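Local atomic coordinates of oxidoreductase, NAD-binding/iron-sulfur cluster-binding protein (Nitratireductor pacificus pht-3B, PDB entry 6ZXU), a protein that catalyses reductive dehalogenation, using a bound cobalamin and two [4Fe-4S] clusters that probably deliver the electrons. Residues 60-65 with 230-235; 338-343 with 643-648; 581-586 with 653-658. One frame throughout, in Å; residues are numbered along the deposited sequence.

Contact 1. Residues 60-65 with 230-235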
# COMPACT_ATOMS: atom_id res chain seq x y z
N ARG A 60 26.12 8.79 -17.14
CA ARG A 60 24.72 9.17 -17.13
C ARG A 60 23.87 7.97 -16.70
O ARG A 60 24.31 6.83 -16.76
CB ARG A 60 24.25 9.64 -18.52
CG ARG A 60 24.26 8.54 -19.58
CD ARG A 60 23.47 8.96 -20.81
NE ARG A 60 23.45 7.97 -21.90
CZ ARG A 60 22.67 6.87 -21.93
NH1 ARG A 60 21.82 6.56 -20.93
NH2 ARG A 60 22.76 6.03 -22.96
N GLN A 61 22.63 8.27 -16.31
CA GLN A 61 21.64 7.29 -15.95
C GLN A 61 21.14 6.61 -17.18
O GLN A 61 21.14 7.18 -18.24
CB GLN A 61 20.48 7.91 -15.22
CG GLN A 61 20.81 8.52 -13.89
CD GLN A 61 19.58 8.94 -13.14
OE1 GLN A 61 18.83 8.10 -12.71
NE2 GLN A 61 19.38 10.23 -12.94
N PRO A 62 20.72 5.33 -17.06
CA PRO A 62 19.95 4.68 -18.11
C PRO A 62 18.73 5.46 -18.58
O PRO A 62 18.12 6.20 -17.82
CB PRO A 62 19.44 3.36 -17.46
CG PRO A 62 20.41 3.10 -16.36
CD PRO A 62 20.82 4.46 -15.86
N GLU A 63 18.41 5.27 -19.84
CA GLU A 63 17.33 5.96 -20.52
C GLU A 63 16.51 4.95 -21.26
O GLU A 63 16.95 3.83 -21.48
CB GLU A 63 17.89 6.97 -21.56
CG GLU A 63 18.56 8.19 -20.92
CD GLU A 63 17.57 9.17 -20.25
OE1 GLU A 63 18.05 10.23 -19.68
OE2 GLU A 63 16.31 8.93 -20.34
N ASP A 64 15.33 5.38 -21.70
CA ASP A 64 14.51 4.52 -22.60
C ASP A 64 15.15 4.37 -23.99
O ASP A 64 15.78 5.30 -24.50
CB ASP A 64 13.14 5.13 -22.84
CG ASP A 64 12.31 5.19 -21.61
OD1 ASP A 64 12.50 6.20 -20.87
OD2 ASP A 64 11.34 4.32 -21.46
N GLY A 65 14.96 3.18 -24.59
CA GLY A 65 15.41 2.88 -25.96
C GLY A 65 14.65 3.65 -27.03
O GLY A 65 15.25 4.14 -27.98
N ARG A 230 16.84 -4.29 -16.00
CA ARG A 230 15.97 -3.48 -16.84
C ARG A 230 16.38 -2.00 -17.02
O ARG A 230 15.78 -1.30 -17.81
CB ARG A 230 14.52 -3.58 -16.34
CG ARG A 230 14.11 -4.98 -16.24
CD ARG A 230 12.59 -5.13 -16.22
NE ARG A 230 12.09 -5.16 -14.88
CZ ARG A 230 11.85 -6.30 -14.19
NH1 ARG A 230 12.03 -7.48 -14.73
NH2 ARG A 230 11.38 -6.20 -12.96
N GLY A 231 17.37 -1.53 -16.29
CA GLY A 231 17.60 -0.13 -16.16
C GLY A 231 16.99 0.39 -14.90
O GLY A 231 16.29 -0.33 -14.18
N PHE A 232 17.32 1.63 -14.56
CA PHE A 232 16.96 2.20 -13.30
C PHE A 232 17.14 3.75 -13.39
O PHE A 232 17.75 4.25 -14.33
CB PHE A 232 17.82 1.64 -12.16
CG PHE A 232 19.27 1.96 -12.30
CD1 PHE A 232 20.09 1.15 -13.05
CD2 PHE A 232 19.79 3.11 -11.76
CE1 PHE A 232 21.43 1.46 -13.22
CE2 PHE A 232 21.16 3.41 -11.90
CZ PHE A 232 21.96 2.60 -12.62
N ARG A 233 16.59 4.45 -12.39
CA ARG A 233 16.81 5.84 -12.16
C ARG A 233 17.15 6.05 -10.72
O ARG A 233 16.90 5.17 -9.89
CB ARG A 233 15.60 6.71 -12.59
CG ARG A 233 15.16 6.45 -14.00
CD ARG A 233 16.13 6.98 -15.08
NE ARG A 233 16.07 8.44 -15.11
CZ ARG A 233 16.67 9.22 -16.00
NH1 ARG A 233 17.37 8.75 -16.99
NH2 ARG A 233 16.47 10.52 -15.90
N LEU A 234 17.75 7.23 -10.43
CA LEU A 234 18.28 7.56 -9.10
C LEU A 234 17.58 8.68 -8.36
O LEU A 234 17.07 9.59 -8.97
CB LEU A 234 19.74 8.01 -9.21
CG LEU A 234 20.68 6.98 -9.82
CD1 LEU A 234 21.99 7.68 -10.24
CD2 LEU A 234 20.95 5.88 -8.79
N GLY A 235 17.53 8.55 -7.04
CA GLY A 235 17.16 9.62 -6.15
C GLY A 235 18.25 9.70 -5.08
O GLY A 235 18.92 8.72 -4.79
O HOH W 1 16.55 10.58 -11.37

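Contact 2. Residues 338-343 with 643-648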
# COMPACT_ATOMS: atom_id res chain seq x y z
N PRO A 338 -3.00 9.46 12.77
CA PRO A 338 -2.13 8.73 11.88
C PRO A 338 -0.85 9.45 11.50
O PRO A 338 -0.08 8.96 10.64
CB PRO A 338 -3.01 8.59 10.60
CG PRO A 338 -3.81 9.87 10.56
CD PRO A 338 -3.93 10.34 12.00
N MET A 339 -0.61 10.59 12.14
CA MET A 339 0.52 11.46 11.78
C MET A 339 1.43 11.76 12.97
O MET A 339 2.08 12.77 13.02
CB MET A 339 -0.02 12.77 11.21
CG MET A 339 -0.59 12.58 9.80
SD MET A 339 0.69 12.27 8.63
CE MET A 339 -0.06 11.27 7.32
N LYS A 340 1.48 10.84 13.89
CA LYS A 340 2.30 10.98 15.04
C LYS A 340 3.76 10.63 14.77
O LYS A 340 4.64 11.11 15.44
CB LYS A 340 1.79 10.07 16.15
CG LYS A 340 0.35 10.25 16.50
CD LYS A 340 0.09 9.44 17.80
CE LYS A 340 -1.25 8.79 17.84
NZ LYS A 340 -1.58 8.16 19.16
N HIS A 341 4.05 9.77 13.77
CA HIS A 341 5.42 9.36 13.50
C HIS A 341 6.00 10.20 12.38
O HIS A 341 5.30 10.54 11.43
CB HIS A 341 5.45 7.88 13.14
CG HIS A 341 6.82 7.32 13.07
ND1 HIS A 341 7.66 7.54 12.00
CD2 HIS A 341 7.50 6.52 13.91
CE1 HIS A 341 8.79 6.89 12.18
NE2 HIS A 341 8.73 6.28 13.35
N PRO A 342 7.29 10.60 12.48
CA PRO A 342 7.91 11.48 11.43
C PRO A 342 7.89 10.96 10.00
O PRO A 342 7.88 11.75 9.06
CB PRO A 342 9.37 11.57 11.89
CG PRO A 342 9.29 11.49 13.36
CD PRO A 342 8.19 10.49 13.66
N LEU A 343 7.92 9.65 9.82
CA LEU A 343 7.83 9.08 8.49
C LEU A 343 6.50 9.32 7.83
O LEU A 343 6.44 9.73 6.66
CB LEU A 343 8.16 7.57 8.53
CG LEU A 343 8.22 6.87 7.18
CD1 LEU A 343 9.27 7.45 6.24
CD2 LEU A 343 8.47 5.37 7.35
N ASP A 643 10.95 4.48 17.59
CA ASP A 643 9.77 4.82 18.35
C ASP A 643 9.76 6.34 18.70
O ASP A 643 10.32 6.76 19.69
CB ASP A 643 9.74 4.01 19.64
CG ASP A 643 9.42 2.58 19.40
OD1 ASP A 643 8.89 2.22 18.31
OD2 ASP A 643 9.72 1.79 20.25
N LEU A 644 9.22 7.13 17.81
CA LEU A 644 9.14 8.56 17.87
C LEU A 644 7.71 9.00 17.72
O LEU A 644 7.01 8.52 16.83
CB LEU A 644 9.98 9.25 16.77
CG LEU A 644 11.49 9.01 16.83
CD1 LEU A 644 12.22 9.59 15.63
CD2 LEU A 644 12.05 9.55 18.14
N GLU A 645 7.29 9.93 18.58
CA GLU A 645 5.98 10.55 18.55
C GLU A 645 6.22 12.02 18.49
O GLU A 645 6.89 12.58 19.33
CB GLU A 645 5.18 10.15 19.82
CG GLU A 645 3.88 10.88 19.95
CD GLU A 645 3.07 10.50 21.18
OE1 GLU A 645 3.59 9.86 22.14
OE2 GLU A 645 1.86 10.83 21.18
N VAL A 646 5.65 12.66 17.48
CA VAL A 646 5.68 14.11 17.38
C VAL A 646 4.51 14.70 18.24
O VAL A 646 3.32 14.35 18.07
CB VAL A 646 5.52 14.56 15.96
CG1 VAL A 646 5.38 16.05 15.87
CG2 VAL A 646 6.69 14.07 15.13
N ILE A 647 4.90 15.53 19.19
CA ILE A 647 3.99 16.29 20.03
C ILE A 647 4.39 17.76 19.95
O ILE A 647 5.52 18.09 20.17
CB ILE A 647 4.11 15.87 21.48
CG1 ILE A 647 3.45 14.53 21.67
CG2 ILE A 647 3.39 16.90 22.35
CD1 ILE A 647 3.81 13.77 22.94
N ASP A 648 3.43 18.60 19.61
CA ASP A 648 3.68 20.06 19.58
C ASP A 648 4.88 20.34 18.63
O ASP A 648 5.74 21.18 18.88
CB ASP A 648 3.91 20.59 21.03
O HOH W 2 -0.22 9.46 21.26

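Contact 3. Residues 581-586 with 653-658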
# COMPACT_ATOMS: atom_id res chain seq x y z
N THR A 581 -7.71 7.11 19.24
CA THR A 581 -7.33 7.56 20.58
C THR A 581 -6.29 6.74 21.37
O THR A 581 -5.82 7.21 22.37
CB THR A 581 -8.54 7.78 21.53
OG1 THR A 581 -9.01 6.54 21.99
CG2 THR A 581 -9.69 8.54 20.89
N GLN A 582 -5.94 5.52 21.00
CA GLN A 582 -4.94 4.82 21.78
C GLN A 582 -3.57 5.50 21.68
O GLN A 582 -3.21 6.08 20.63
CB GLN A 582 -4.89 3.35 21.42
CG GLN A 582 -4.31 3.00 20.04
CD GLN A 582 -2.83 2.66 20.13
OE1 GLN A 582 -2.28 2.54 21.21
NE2 GLN A 582 -2.22 2.43 19.00
N MET A 583 -2.82 5.49 22.79
CA MET A 583 -1.69 6.35 22.96
C MET A 583 -0.33 5.63 22.98
O MET A 583 0.69 6.29 23.14
CB MET A 583 -1.81 7.11 24.29
CG MET A 583 -3.03 8.00 24.37
SD MET A 583 -3.26 8.81 26.02
CE MET A 583 -3.83 7.40 27.06
N LYS A 584 -0.33 4.30 22.78
CA LYS A 584 0.89 3.53 22.75
C LYS A 584 1.29 3.12 21.32
O LYS A 584 2.02 2.17 21.09
CB LYS A 584 0.82 2.39 23.71
CG LYS A 584 0.32 2.76 25.10
CD LYS A 584 0.91 2.00 26.24
CE LYS A 584 0.60 0.56 26.25
NZ LYS A 584 1.61 -0.26 27.02
N GLY A 585 0.80 3.86 20.38
CA GLY A 585 1.19 3.73 19.00
C GLY A 585 0.44 4.71 18.14
O GLY A 585 -0.33 5.57 18.62
N SER A 586 0.57 4.55 16.82
CA SER A 586 -0.17 5.37 15.85
C SER A 586 -1.20 4.52 15.05
O SER A 586 -0.83 3.81 14.15
CB SER A 586 0.82 5.98 14.89
OG SER A 586 0.23 7.05 14.25
N ALA A 653 10.45 10.75 22.46
CA ALA A 653 10.08 9.42 22.89
C ALA A 653 8.58 9.35 23.18
O ALA A 653 7.96 10.32 23.51
CB ALA A 653 10.81 9.01 24.13
N PRO A 654 7.99 8.16 23.03
CA PRO A 654 6.54 8.04 23.20
C PRO A 654 6.17 8.43 24.62
O PRO A 654 6.77 7.96 25.54
CB PRO A 654 6.29 6.56 22.97
CG PRO A 654 7.34 6.21 21.97
CD PRO A 654 8.57 6.96 22.41
N ARG A 655 5.16 9.26 24.77
CA ARG A 655 4.78 9.75 26.07
C ARG A 655 4.20 8.67 27.00
O ARG A 655 4.53 8.61 28.16
CB ARG A 655 3.79 10.91 25.88
CG ARG A 655 3.29 11.53 27.18
CD ARG A 655 2.45 12.79 26.90
NE ARG A 655 1.25 12.37 26.15
CZ ARG A 655 0.17 11.76 26.65
NH1 ARG A 655 0.04 11.54 27.97
NH2 ARG A 655 -0.81 11.37 25.83
N MET A 656 3.38 7.76 26.49
CA MET A 656 2.72 6.73 27.31
C MET A 656 3.28 5.31 27.10
O MET A 656 2.78 4.35 27.67
CB MET A 656 1.24 6.69 26.91
CG MET A 656 0.53 7.99 27.09
SD MET A 656 0.64 8.43 28.88
CE MET A 656 -0.38 7.17 29.66
N GLY A 657 4.29 5.17 26.26
CA GLY A 657 4.91 3.87 25.99
C GLY A 657 4.56 3.35 24.59
O GLY A 657 4.08 4.13 23.76
N THR A 658 4.75 2.03 24.39
CA THR A 658 4.65 1.39 23.10
C THR A 658 4.03 0.04 23.26
O THR A 658 4.43 -0.76 24.09
CB THR A 658 6.03 1.27 22.51
OG1 THR A 658 6.56 2.60 22.33
CG2 THR A 658 6.03 0.53 21.19
O HOH W 3 1.97 8.50 23.88

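Contact 1. Residues 60-65 with 230-235
The guanidinium of R233 has the amide of Q61 stacked over one face: Q61 CD lies above the centre of the group, and the two planes are 24° apart. At its edge, in the plane, sits P62 O. The F232 ring carries P62 over one face in a CH-pi contact, with P62 CG 4.0 Å from the centroid of the F232 ring and displaced toward the rim. F232 and R233 begin an inner strand, 232-239, of a four-stranded antiparallel sheet, and the loop 60-65 that precedes helix 74-85 runs across this end of it. R233 pairs through its backbone with V148, while its side chain, bent at both chi2 and chi3 (-71° each), curls back to the loop. There NH1 serves two acceptors, P62 O at 2.8 Å from R233 NH1 and E63 OE1 at 3.1 Å from R233 NH1. The second bond is a salt bridge that meets the E63 carboxylate from above its plane. R233 NE makes a second salt bridge, to D173 of helix 168-190, so loop, strand and helix meet at one arginine. The Q61 amide binds the L234 backbone through both its polar atoms: OE1 accepts directly from L234 N (2.7 Å from Q61 OE1, bent, 135° at the hydrogen), and NE2 reaches L234 O through a water. P62 also covers the F232 carbonyl, a buried oxygen without a hydrogen-bond partner, with P62 CD 3.4 Å from F232 O.

Contact 2. Residues 338-343 with 643-648
K340 and E645 lie side by side and point the same way. The E645 chain is extended beyond CG, whereas K340 turns at chi3 (-143°); the charged ends stay apart, with K340 NZ 4.8 Å from E645 OE2, and a water bridges them. Each has a stronger partner beyond: K340 NZ bonds to G585 O, and E645 OE2 makes a salt bridge with R336. At the backbone, V646 N donates to K340 O at 2.8 Å, nearly straight (171°) and in the carbonyl plane, and E645 CA comes to 3.4 Å from the same K340 O. The bond joins the edge of a small beta hairpin, strands 645-647 and 650-652, to the turn that leads into helix 342-354, where H341 is the N-cap. A chi1 of -171° turns the H341 ring away from its own N and sets ND1 to accept from L343 N at 3.0 Å. NE2 bonds to F642 O, and H341 CD2 lies 3.6 Å from L644 O, a buried oxygen with no hydrogen-bond partner in the model. With an alanine here, L343 N and F642 O would probably lose their ring partners, and the side-chain cap of the helix start would go with them. P342, whose CD lies over one face of the H341 ring, crosses L644 at about a right angle, P342 CD 3.8 Å from L644 CB, and P342 CG passes V646 CG2 at 4.1 Å.

Contact 3. Residues 581-586 with 653-658
M583 runs straight through chi2 and then bends at chi3 (-73°), while R655 stays extended through chi2 and folds back at chi3 (64°); together these turns bring the R655 guanidinium to the sulfur. R655 NH2 makes a weak hydrogen bond to M583 SD at 3.5 Å, with the sulfur at the edge of the guanidinium and near its plane. M656, bent at both chi2 and chi3, touches both side chains. Its CG lies over one face of the R655 guanidinium, offset toward the rim, and M656 CG also meets M583 CB at 3.8 Å. Two loops meet here at the surface: 581-586, between helices 572-581 and 590-594 in the dicluster ferredoxin region, and 653-658, which follows the hairpin strand 650-652. The backbones approach most closely at K584 and T658, where contact is made by CA-H...O pairs in both directions. K584 CA lies 3.4 Å from G657 O, and T658 CA lies 3.4 Å from K584 O. The aliphatic part of K584 then crosses the peptide of M656, with K584 CD 3.3 Å from M656 O. G657 takes backbone angles (phi 108°) at which a beta carbon would jam against the carbonyl of M656. A water links the backbones, donating to M583 O at 2.7 Å and accepting from M656 N. Around this seam K584 also bonds through its backbone to N659, and T658 OG1 bonds to W443. Between the two segments themselves no strong direct hydrogen bond or salt bridge forms; the direct contacts are weak and ordinary hydrogen bonds link the segments only through the water, so the join depends on the close fit of thioether and methylene groups more than on polar pairing.

In the fold
Contact 2 is buried throughout, contact 1 is partly buried, and contact 3 lies at the surface. Contacts 2 and 3 are neighbours, their centres 10 Å apart, and their segments alternate along the chain. Segment 643-648 carries the first strand of the hairpin and 653-658 follows its second, and K340 and E645 of contact 2 bond to the backbone of G585 and R655 in contact 3. In each, a lysine side chain (K340, K584) comes to about 13 Å from a bound iron-sulfur cluster, so neither lysine touches it. Contact 1 stands alone, its centre 35 Å from that of contact 2, on a separate antiparallel sheet. Its charged arginine bonds contrast with the single straight backbone bond and proline packing of contact 2 and the weak sulfur and C-H contacts of contact 3.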